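Local coordinates for lysine/ornithine decarboxylase (Vibrio vulnificus, PDB 2PLJ), which catalyses the pyridoxal phosphate-dependent decarboxylation of lysine and ornithine, yielding cadaverine and putrescine, at residues Arg70-Ala75 and Ala289-Phe294; Leu81-Lys86 and Phe294-Ala299; Ala310-Glu313 and Tyr318-Asp321. All coordinates share one frame; numbering follows the deposited sequence.

How the contacts relate
From the N terminus the chain runs through helix 62-75 into strand 79-84, which lies between strands 103-106 and 286-289 in the parallel sheet of the beta/alpha barrel. More than 200 residues later, segment 289-294 returns to that helix and closes contact 1; the next residues, 294-299, close contact 2 against the strand. The two loops cross, share Phe-294 and helix 293-296, and meet directly where the Pro-291 and Ala-84 backbones pair. Both touch the pyridoxal-putrescine adduct. The chain then enters strand 300-312 of the mixed sheet, whose hairpin with 315-320 makes contact 3, in series with the others and about 34 Å from contact 2 between centres.

Contact 1: Arg70-Ala75 and Ala289-Phe294; sequences RALKNA and AEPGRF. With P3T ((4-{[(4-aminobutyl)amino]methyl}-5-hydroxy-6-methylpyridin-3-yl)methyl dihydrogen phosphate), chain D.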
loop_
_atom_site.group_PDB
_atom_site.type_symbol
_atom_site.label_atom_id
_atom_site.label_comp_id
_atom_site.label_asym_id
_atom_site.label_seq_id
_atom_site.Cartn_x
_atom_site.Cartn_y
_atom_site.Cartn_z
ATOM N N ARG A 70 25.792 -3.731 14.931
ATOM C CA ARG A 70 27.093 -4.225 15.411
ATOM C C ARG A 70 27.587 -5.420 14.603
ATOM O O ARG A 70 28.765 -5.495 14.283
ATOM C CB ARG A 70 27.001 -4.553 16.887
ATOM C CG ARG A 70 26.762 -3.294 17.716
ATOM C CD ARG A 70 26.587 -3.655 19.213
ATOM N NE ARG A 70 26.203 -2.475 19.997
ATOM C CZ ARG A 70 25.888 -2.499 21.290
ATOM N NH1 ARG A 70 25.911 -3.642 21.979
ATOM N NH2 ARG A 70 25.568 -1.372 21.913
ATOM N N ALA A 71 26.669 -6.329 14.258
ATOM C CA ALA A 71 27.015 -7.517 13.467
ATOM C C ALA A 71 27.510 -7.112 12.077
ATOM O O ALA A 71 28.506 -7.658 11.585
ATOM C CB ALA A 71 25.845 -8.466 13.375
ATOM N N LEU A 72 26.833 -6.141 11.449
ATOM C CA LEU A 72 27.252 -5.678 10.122
ATOM C C LEU A 72 28.605 -4.940 10.167
ATOM O O LEU A 72 29.467 -5.169 9.297
ATOM C CB LEU A 72 26.174 -4.809 9.470
ATOM C CG LEU A 72 26.457 -4.447 7.993
ATOM C CD1 LEU A 72 26.666 -5.674 7.108
ATOM C CD2 LEU A 72 25.300 -3.629 7.466
ATOM N N LYS A 73 28.767 -4.056 11.161
ATOM C CA LYS A 73 30.042 -3.357 11.395
ATOM C C LYS A 73 31.178 -4.371 11.528
ATOM O O LYS A 73 32.261 -4.205 10.927
ATOM C CB LYS A 73 29.938 -2.483 12.649
ATOM C CG LYS A 73 31.120 -1.561 12.832
ATOM C CD LYS A 73 30.946 -0.681 14.062
ATOM C CE LYS A 73 32.103 0.307 14.170
ATOM N NZ LYS A 73 31.974 1.097 15.429
ATOM N N ASN A 74 30.936 -5.450 12.263
ATOM C CA ASN A 74 31.976 -6.451 12.440
ATOM C C ASN A 74 32.252 -7.261 11.166
ATOM O O ASN A 74 33.394 -7.681 10.918
ATOM C CB ASN A 74 31.694 -7.341 13.657
ATOM C CG ASN A 74 32.985 -7.847 14.290
ATOM O OD1 ASN A 74 33.595 -8.805 13.807
ATOM N ND2 ASN A 74 33.453 -7.150 15.331
ATOM N N ALA A 75 31.213 -7.445 10.351
ATOM C CA ALA A 75 31.299 -8.168 9.072
ATOM C C ALA A 75 31.980 -7.327 7.969
ATOM O O ALA A 75 32.611 -7.874 7.045
ATOM C CB ALA A 75 29.904 -8.610 8.612
ATOM N N ALA A 289 28.430 2.076 2.926
ATOM C CA ALA A 289 27.323 1.219 2.484
ATOM C C ALA A 289 26.038 1.823 2.991
ATOM O O ALA A 289 26.071 2.721 3.859
ATOM C CB ALA A 289 27.465 -0.209 3.004
ATOM N N GLU A 290 24.921 1.293 2.500
ATOM C CA GLU A 290 23.584 1.865 2.738
ATOM C C GLU A 290 22.619 0.764 3.231
ATOM O O GLU A 290 21.554 0.531 2.605
ATOM C CB GLU A 290 23.019 2.472 1.437
ATOM C CG GLU A 290 23.806 3.655 0.851
ATOM C CD GLU A 290 23.493 3.917 -0.634
ATOM O OE1 GLU A 290 24.043 4.894 -1.193
ATOM O OE2 GLU A 290 22.688 3.178 -1.258
ATOM N N PRO A 291 22.973 0.076 4.337
ATOM C CA PRO A 291 22.131 -1.044 4.747
ATOM C C PRO A 291 20.772 -0.525 5.255
ATOM O O PRO A 291 20.711 0.494 5.970
ATOM C CB PRO A 291 22.931 -1.695 5.891
ATOM C CG PRO A 291 23.748 -0.516 6.501
ATOM C CD PRO A 291 24.090 0.333 5.274
ATOM N N GLY A 292 19.694 -1.210 4.862
ATOM C CA GLY A 292 18.362 -0.922 5.412
ATOM C C GLY A 292 17.831 -2.155 6.114
ATOM O O GLY A 292 17.915 -2.275 7.363
ATOM N N ARG A 293 17.328 -3.083 5.294
ATOM C CA ARG A 293 16.653 -4.280 5.783
ATOM C C ARG A 293 17.466 -5.010 6.853
ATOM O O ARG A 293 16.915 -5.497 7.839
ATOM C CB ARG A 293 16.400 -5.229 4.609
ATOM C CG ARG A 293 15.619 -6.496 4.985
ATOM C CD ARG A 293 15.596 -7.513 3.799
ATOM N NE ARG A 293 15.136 -6.938 2.527
ATOM C CZ ARG A 293 13.858 -6.920 2.120
ATOM N NH1 ARG A 293 12.875 -7.423 2.891
ATOM N NH2 ARG A 293 13.554 -6.400 0.929
ATOM N N PHE A 294 18.789 -5.113 6.640
ATOM C CA PHE A 294 19.564 -5.936 7.573
ATOM C C PHE A 294 19.473 -5.403 9.004
ATOM O O PHE A 294 19.416 -6.157 9.966
ATOM C CB PHE A 294 21.038 -6.021 7.118
ATOM C CG PHE A 294 21.851 -6.981 7.953
ATOM C CD1 PHE A 294 21.884 -8.351 7.644
ATOM C CD2 PHE A 294 22.527 -6.522 9.099
ATOM C CE1 PHE A 294 22.594 -9.248 8.449
ATOM C CE2 PHE A 294 23.274 -7.399 9.911
ATOM C CZ PHE A 294 23.312 -8.765 9.592
HETATM O OAE P3T D . 19.563 -2.862 2.601
HETATM P PAU P3T D . 18.218 -2.834 1.755
HETATM O OAF P3T D . 16.982 -2.454 2.700
HETATM O OAC P3T D . 17.942 -4.089 0.947
HETATM O OAP P3T D . 18.236 -1.613 0.692
HETATM C CAM P3T D . 18.366 -0.225 1.217
HETATM C CAS P3T D . 18.604 0.654 -0.019
HETATM C CAH P3T D . 19.882 1.227 -0.063
HETATM N NAO P3T D . 20.223 2.003 -1.093
HETATM C CAQ P3T D . 19.405 2.232 -2.114
HETATM C CAA P3T D . 19.895 3.117 -3.287
HETATM C CAR P3T D . 18.117 1.659 -2.150
HETATM O OAD P3T D . 17.312 1.923 -3.189
HETATM C CAT P3T D . 17.701 0.834 -1.083
HETATM C CAG P3T D . 16.376 0.300 -1.080
HETATM N NAN P3T D . 15.728 0.142 -2.225
HETATM C CAL P3T D . 14.328 -0.365 -2.398
HETATM C CAK P3T D . 14.052 -1.651 -1.601
HETATM C CAJ P3T D . 12.541 -1.975 -1.824
HETATM C CAI P3T D . 12.136 -3.247 -1.071
HETATM N NAB P3T D . 10.770 -3.696 -1.433
#
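Leu-72 and Phe-294 mark the closest backbone approach, their CA atoms 8.1 Å apart. Segment 70-75 is the last part of helix 62-75; segment 289-294 leaves strand 286-289, turns through Glu-290, Pro-291 and Gly-292, and starts helix 293-296. No hydrogen bond joins the two, so side chains make the contact. Leu-72 carries it with two different parts. Its CG stands anti to the backbone N (chi1 -172°), which sends the branched end over to the proline, where CD2 presses on Pro-291 CB at 3.4 Å, tighter than usual van der Waals contact, with CG of the same ring close behind. Nearer the helix, Leu-72 CB lies 3.9 Å from Phe-294 CE2. The phenyl group reaches toward the helix with its own CG anti to the backbone N, and Ala-71 CB meets it at the ring edge, near the ring plane, 4.4 Å from CE2. Ile-267 of helix 267-278 packs on both Leu-72 and Phe-294, extending the apolar layer. The turn also faces the cofactor adduct. Gly-292 N donates to phosphate OAE (2.8 Å, N-H...O 159°) and Arg-293 N to OAF (2.7 Å, 158°), two moderately bent bonds to separate oxygens, while Glu-290 OE2 lies 2.7 Å from the pyridine nitrogen NAO. Because the phosphate sits at the first turn of helix 293-296, the N-terminal end of this short helix probably favours its negative charge. The chemistry thus divides: backbone N-H groups and the glutamate meet the cofactor, whereas Pro-291 and the Phe-294 ring fasten the same turn to helix 62-75 by apolar contact, helped by a hydrogen bond from Gln-68 NE2 of that helix to Phe-294 O.

Contact 2: Leu81-Lys86 and Phe294-Ala299; sequences LHYALK and FICAPA. With P3T ((4-{[(4-aminobutyl)amino]methyl}-5-hydroxy-6-methylpyridin-3-yl)methyl dihydrogen phosphate), chain D.
Apolar contact centres on Tyr-83 and Ile-295, whose side chains pass at a slant. The tyrosine ring leaves the strand with CG anti to the backbone N (chi1 175°), which turns the ring toward the helix; CD1, close to the root of the ring, lies 3.9 Å from Ile-295 CD1, and Ile-295 CB and CG2 stay close along the same side of the ring. Cys-296 approaches differently, its SG at the ring edge near the plane, 4.4 Å from Tyr-83 CE1. The polar end of the tyrosine makes no hydrogen bond to Cys-296: OH merely packs against its CB at 3.7 Å and is hydrogen-bonded instead to the backbone oxygen of Leu-88. Beyond the strand, Lys-86 NZ is modelled bonded to CAG, which also carries the putrescine nitrogen NAN; the crowding of the two nitrogens leaves the bonding at that carbon doubtful, though the position suits the Schiff-base lysine of this family. Ala-84 CB also touches the adduct, at CAM (3.8 Å). Around the contact, strand 79-84 pairs with strand 103-106 on one flank and with segment 289-291 on the other, while helix 62-75 packs on Pro-298 and Ala-299 beyond helix 293-296.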
loop_
_atom_site.group_PDB
_atom_site.type_symbol
_atom_site.label_atom_id
_atom_site.label_comp_id
_atom_site.label_asym_id
_atom_site.label_seq_id
_atom_site.Cartn_x
_atom_site.Cartn_y
_atom_site.Cartn_z
ATOM N N LEU A 81 28.714 2.858 7.683
ATOM C CA LEU A 81 27.360 2.354 7.455
ATOM C C LEU A 81 26.319 3.462 7.568
ATOM O O LEU A 81 26.097 4.030 8.652
ATOM C CB LEU A 81 27.045 1.218 8.440
ATOM C CG LEU A 81 28.040 0.050 8.440
ATOM C CD1 LEU A 81 27.698 -0.982 9.537
ATOM C CD2 LEU A 81 28.135 -0.591 7.042
ATOM N N HIS A 82 25.694 3.749 6.437
ATOM C CA HIS A 82 24.624 4.736 6.357
ATOM C C HIS A 82 23.278 4.019 6.377
ATOM O O HIS A 82 22.838 3.486 5.354
ATOM C CB HIS A 82 24.788 5.545 5.054
ATOM C CG HIS A 82 25.884 6.578 5.118
ATOM N ND1 HIS A 82 27.221 6.264 5.019
ATOM C CD2 HIS A 82 25.827 7.927 5.271
ATOM C CE1 HIS A 82 27.947 7.372 5.097
ATOM N NE2 HIS A 82 27.127 8.392 5.276
ATOM N N TYR A 83 22.616 4.019 7.525
ATOM C CA TYR A 83 21.271 3.375 7.586
ATOM C C TYR A 83 20.265 4.016 6.612
ATOM O O TYR A 83 20.043 5.227 6.665
ATOM C CB TYR A 83 20.742 3.481 9.027
ATOM C CG TYR A 83 19.321 2.960 9.133
ATOM C CD1 TYR A 83 19.020 1.635 8.811
ATOM C CD2 TYR A 83 18.278 3.797 9.543
ATOM C CE1 TYR A 83 17.705 1.146 8.942
ATOM C CE2 TYR A 83 16.957 3.323 9.662
ATOM C CZ TYR A 83 16.685 1.999 9.337
ATOM O OH TYR A 83 15.396 1.512 9.472
ATOM N N ALA A 84 19.683 3.199 5.729
ATOM C CA ALA A 84 18.654 3.674 4.809
ATOM C C ALA A 84 17.322 3.746 5.583
ATOM O O ALA A 84 16.796 2.713 6.089
ATOM C CB ALA A 84 18.532 2.733 3.586
ATOM N N LEU A 85 16.804 4.955 5.717
ATOM C CA LEU A 85 15.545 5.139 6.457
ATOM C C LEU A 85 14.398 4.409 5.779
ATOM O O LEU A 85 13.448 3.984 6.460
ATOM C CB LEU A 85 15.181 6.617 6.606
ATOM C CG LEU A 85 15.713 7.287 7.875
ATOM C CD1 LEU A 85 17.221 7.308 7.874
ATOM C CD2 LEU A 85 15.094 8.696 8.000
ATOM N N LYS A 86 14.452 4.299 4.454
ATOM C CA LYS A 86 13.302 3.795 3.612
ATOM C C LYS A 86 12.515 2.593 4.226
ATOM O O LYS A 86 11.269 2.627 4.360
ATOM C CB LYS A 86 13.830 3.328 2.224
ATOM C CG LYS A 86 14.238 4.373 1.194
ATOM C CD LYS A 86 14.839 3.640 -0.032
ATOM C CE LYS A 86 14.548 2.102 -0.012
ATOM N NZ LYS A 86 15.623 1.143 -0.461
ATOM N N PHE A 294 18.789 -5.113 6.640
ATOM C CA PHE A 294 19.564 -5.936 7.573
ATOM C C PHE A 294 19.473 -5.403 9.004
ATOM O O PHE A 294 19.416 -6.157 9.966
ATOM C CB PHE A 294 21.038 -6.021 7.118
ATOM C CG PHE A 294 21.851 -6.981 7.953
ATOM C CD1 PHE A 294 21.884 -8.351 7.644
ATOM C CD2 PHE A 294 22.527 -6.522 9.099
ATOM C CE1 PHE A 294 22.594 -9.248 8.449
ATOM C CE2 PHE A 294 23.274 -7.399 9.911
ATOM C CZ PHE A 294 23.312 -8.765 9.592
ATOM N N ILE A 295 19.414 -4.079 9.127
ATOM C CA ILE A 295 19.386 -3.470 10.445
ATOM C C ILE A 295 18.008 -3.567 11.119
ATOM O O ILE A 295 17.926 -3.879 12.328
ATOM C CB ILE A 295 19.913 -1.988 10.382
ATOM C CG1 ILE A 295 21.435 -2.004 10.153
ATOM C CG2 ILE A 295 19.651 -1.220 11.701
ATOM C CD1 ILE A 295 21.991 -0.645 9.797
ATOM N N CYS A 296 16.946 -3.296 10.354
ATOM C CA CYS A 296 15.598 -3.175 10.954
ATOM C C CYS A 296 14.747 -4.421 10.875
ATOM O O CYS A 296 13.916 -4.634 11.741
ATOM C CB CYS A 296 14.806 -1.981 10.392
ATOM S SG CYS A 296 14.642 -2.025 8.612
ATOM N N ALA A 297 14.934 -5.235 9.832
ATOM C CA ALA A 297 13.955 -6.324 9.631
ATOM C C ALA A 297 13.730 -7.230 10.878
ATOM O O ALA A 297 12.581 -7.500 11.237
ATOM C CB ALA A 297 14.284 -7.173 8.368
ATOM N N PRO A 298 14.819 -7.728 11.499
ATOM C CA PRO A 298 14.651 -8.685 12.629
ATOM C C PRO A 298 14.155 -8.044 13.909
ATOM O O PRO A 298 13.802 -8.758 14.870
ATOM C CB PRO A 298 16.073 -9.204 12.843
ATOM C CG PRO A 298 16.795 -8.937 11.520
ATOM C CD PRO A 298 16.237 -7.595 11.105
ATOM N N ALA A 299 14.117 -6.717 13.933
ATOM C CA ALA A 299 13.877 -5.979 15.176
ATOM C C ALA A 299 12.389 -5.796 15.502
ATOM O O ALA A 299 12.061 -5.265 16.586
ATOM C CB ALA A 299 14.591 -4.616 15.133
HETATM O OAE P3T D . 19.563 -2.862 2.601
HETATM P PAU P3T D . 18.218 -2.834 1.755
HETATM O OAF P3T D . 16.982 -2.454 2.700
HETATM O OAC P3T D . 17.942 -4.089 0.947
HETATM O OAP P3T D . 18.236 -1.613 0.692
HETATM C CAM P3T D . 18.366 -0.225 1.217
HETATM C CAS P3T D . 18.604 0.654 -0.019
HETATM C CAH P3T D . 19.882 1.227 -0.063
HETATM N NAO P3T D . 20.223 2.003 -1.093
HETATM C CAQ P3T D . 19.405 2.232 -2.114
HETATM C CAA P3T D . 19.895 3.117 -3.287
HETATM C CAR P3T D . 18.117 1.659 -2.150
HETATM O OAD P3T D . 17.312 1.923 -3.189
HETATM C CAT P3T D . 17.701 0.834 -1.083
HETATM C CAG P3T D . 16.376 0.300 -1.080
HETATM N NAN P3T D . 15.728 0.142 -2.225
HETATM C CAL P3T D . 14.328 -0.365 -2.398
HETATM C CAK P3T D . 14.052 -1.651 -1.601
HETATM C CAJ P3T D . 12.541 -1.975 -1.824
HETATM C CAI P3T D . 12.136 -3.247 -1.071
HETATM N NAB P3T D . 10.770 -3.696 -1.433
#

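Contact 3: Ala310-Glu313 and Tyr318-Asp321; sequences AERE and YYLD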
loop_
_atom_site.group_PDB
_atom_site.type_symbol
_atom_site.label_atom_id
_atom_site.label_comp_id
_atom_site.label_asym_id
_atom_site.label_seq_id
_atom_site.Cartn_x
_atom_site.Cartn_y
_atom_site.Cartn_z
ATOM N N ALA A 310 -14.777 -18.406 9.995
ATOM C CA ALA A 310 -15.795 -19.244 9.344
ATOM C C ALA A 310 -15.142 -20.432 8.655
ATOM O O ALA A 310 -14.019 -20.309 8.163
ATOM C CB ALA A 310 -16.571 -18.412 8.323
ATOM N N GLU A 311 -15.849 -21.565 8.599
ATOM C CA GLU A 311 -15.372 -22.711 7.827
ATOM C C GLU A 311 -15.863 -22.547 6.391
ATOM O O GLU A 311 -17.064 -22.322 6.171
ATOM C CB GLU A 311 -15.853 -24.036 8.426
ATOM C CG GLU A 311 -14.897 -25.182 8.077
ATOM C CD GLU A 311 -15.512 -26.553 8.208
ATOM O OE1 GLU A 311 -15.469 -27.328 7.211
ATOM O OE2 GLU A 311 -16.043 -26.858 9.305
ATOM N N ARG A 312 -14.935 -22.617 5.430
ATOM C CA ARG A 312 -15.221 -22.447 3.999
ATOM C C ARG A 312 -14.561 -23.607 3.236
ATOM O O ARG A 312 -13.342 -23.700 3.205
ATOM C CB ARG A 312 -14.700 -21.099 3.454
ATOM C CG ARG A 312 -15.226 -19.825 4.210
ATOM C CD ARG A 312 -14.730 -18.446 3.620
ATOM N NE ARG A 312 -15.235 -18.307 2.252
ATOM C CZ ARG A 312 -16.483 -17.929 1.945
ATOM N NH1 ARG A 312 -17.313 -17.546 2.912
ATOM N NH2 ARG A 312 -16.885 -17.910 0.670
ATOM N N GLU A 313 -15.366 -24.480 2.638
ATOM C CA GLU A 313 -14.837 -25.613 1.849
ATOM C C GLU A 313 -13.763 -26.424 2.597
ATOM O O GLU A 313 -12.669 -26.673 2.051
ATOM C CB GLU A 313 -14.236 -25.115 0.518
ATOM C CG GLU A 313 -15.186 -24.347 -0.417
ATOM C CD GLU A 313 -14.492 -23.853 -1.705
ATOM O OE1 GLU A 313 -13.260 -23.626 -1.714
ATOM O OE2 GLU A 313 -15.197 -23.707 -2.730
ATOM N N TYR A 318 -9.632 -17.501 9.395
ATOM C CA TYR A 318 -9.527 -16.489 10.445
ATOM C C TYR A 318 -9.357 -15.100 9.815
ATOM O O TYR A 318 -8.512 -14.920 8.939
ATOM C CB TYR A 318 -8.340 -16.774 11.371
ATOM C CG TYR A 318 -8.435 -18.131 12.049
ATOM C CD1 TYR A 318 -9.417 -18.370 13.016
ATOM C CD2 TYR A 318 -7.561 -19.176 11.708
ATOM C CE1 TYR A 318 -9.527 -19.603 13.664
ATOM C CE2 TYR A 318 -7.666 -20.437 12.338
ATOM C CZ TYR A 318 -8.650 -20.632 13.322
ATOM O OH TYR A 318 -8.784 -21.854 13.949
ATOM N N TYR A 319 -10.137 -14.133 10.284
ATOM C CA TYR A 319 -10.112 -12.785 9.741
ATOM C C TYR A 319 -9.412 -11.938 10.799
ATOM O O TYR A 319 -9.956 -11.727 11.883
ATOM C CB TYR A 319 -11.522 -12.286 9.473
ATOM C CG TYR A 319 -12.280 -13.171 8.513
ATOM C CD1 TYR A 319 -12.282 -12.920 7.140
ATOM C CD2 TYR A 319 -12.996 -14.298 8.974
ATOM C CE1 TYR A 319 -12.976 -13.748 6.247
ATOM C CE2 TYR A 319 -13.669 -15.129 8.102
ATOM C CZ TYR A 319 -13.667 -14.872 6.736
ATOM O OH TYR A 319 -14.370 -15.723 5.912
ATOM N N LEU A 320 -8.198 -11.492 10.473
ATOM C CA LEU A 320 -7.366 -10.754 11.430
ATOM C C LEU A 320 -7.568 -9.247 11.349
ATOM O O LEU A 320 -8.124 -8.755 10.358
ATOM C CB LEU A 320 -5.869 -11.087 11.207
ATOM C CG LEU A 320 -5.513 -12.581 11.138
ATOM C CD1 LEU A 320 -4.024 -12.769 10.927
ATOM C CD2 LEU A 320 -5.972 -13.356 12.384
ATOM N N ASP A 321 -7.072 -8.527 12.359
ATOM C CA ASP A 321 -7.117 -7.058 12.371
ATOM C C ASP A 321 -5.902 -6.380 11.695
ATOM O O ASP A 321 -5.716 -5.162 11.812
ATOM C CB ASP A 321 -7.337 -6.513 13.805
ATOM C CG ASP A 321 -6.341 -7.065 14.811
ATOM O OD1 ASP A 321 -5.325 -7.645 14.391
ATOM O OD2 ASP A 321 -6.592 -6.923 16.049
HETATM O O HOH W 1 -17.088 -16.400 5.596
#
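Arg-312 and Tyr-319 meet because both side chains start with CG anti to the carbonyl carbon (chi1 -58° in the tyrosine), and because the arginine then bends at chi3 (63°). The tyrosine ring thereby extends from strand 315-320 toward strand 300-312, and Arg-312 CD comes to 3.6 Å from its OH while the guanidinium turns past it. The side chains run nearly at right angles, guanidinium and ring planes 75° apart. No direct hydrogen bond links them. A water instead bridges the pair, accepting from Arg-312 NH1 at 2.9 Å and donating to Tyr-319 OH at 2.8 Å. Ala-310 completes the contact: its N stands at the ring edge, near the ring plane, 3.9 Å from CE2, and its CB is 4.4 Å from that same carbon. This belongs to the beta hairpin of the two strands, whose backbones pair between Ala-310 and Trp-317.

The second subunit supplies further partners. Tyr-319 OH bonds Lys-186 O of that subunit and its ring lies almost parallel to Phe-187 there, while Arg-312 NE and NH1 bond the backbone oxygens of Lys-185 and Gly-188. The chemistry thus joins hairpin and dimer interface: the phenol oxygen is held by the water and a carbonyl, and the Arg-312 guanidinium by neutral backbone oxygens of the second subunit, whose dipoles probably stabilise its positive charge.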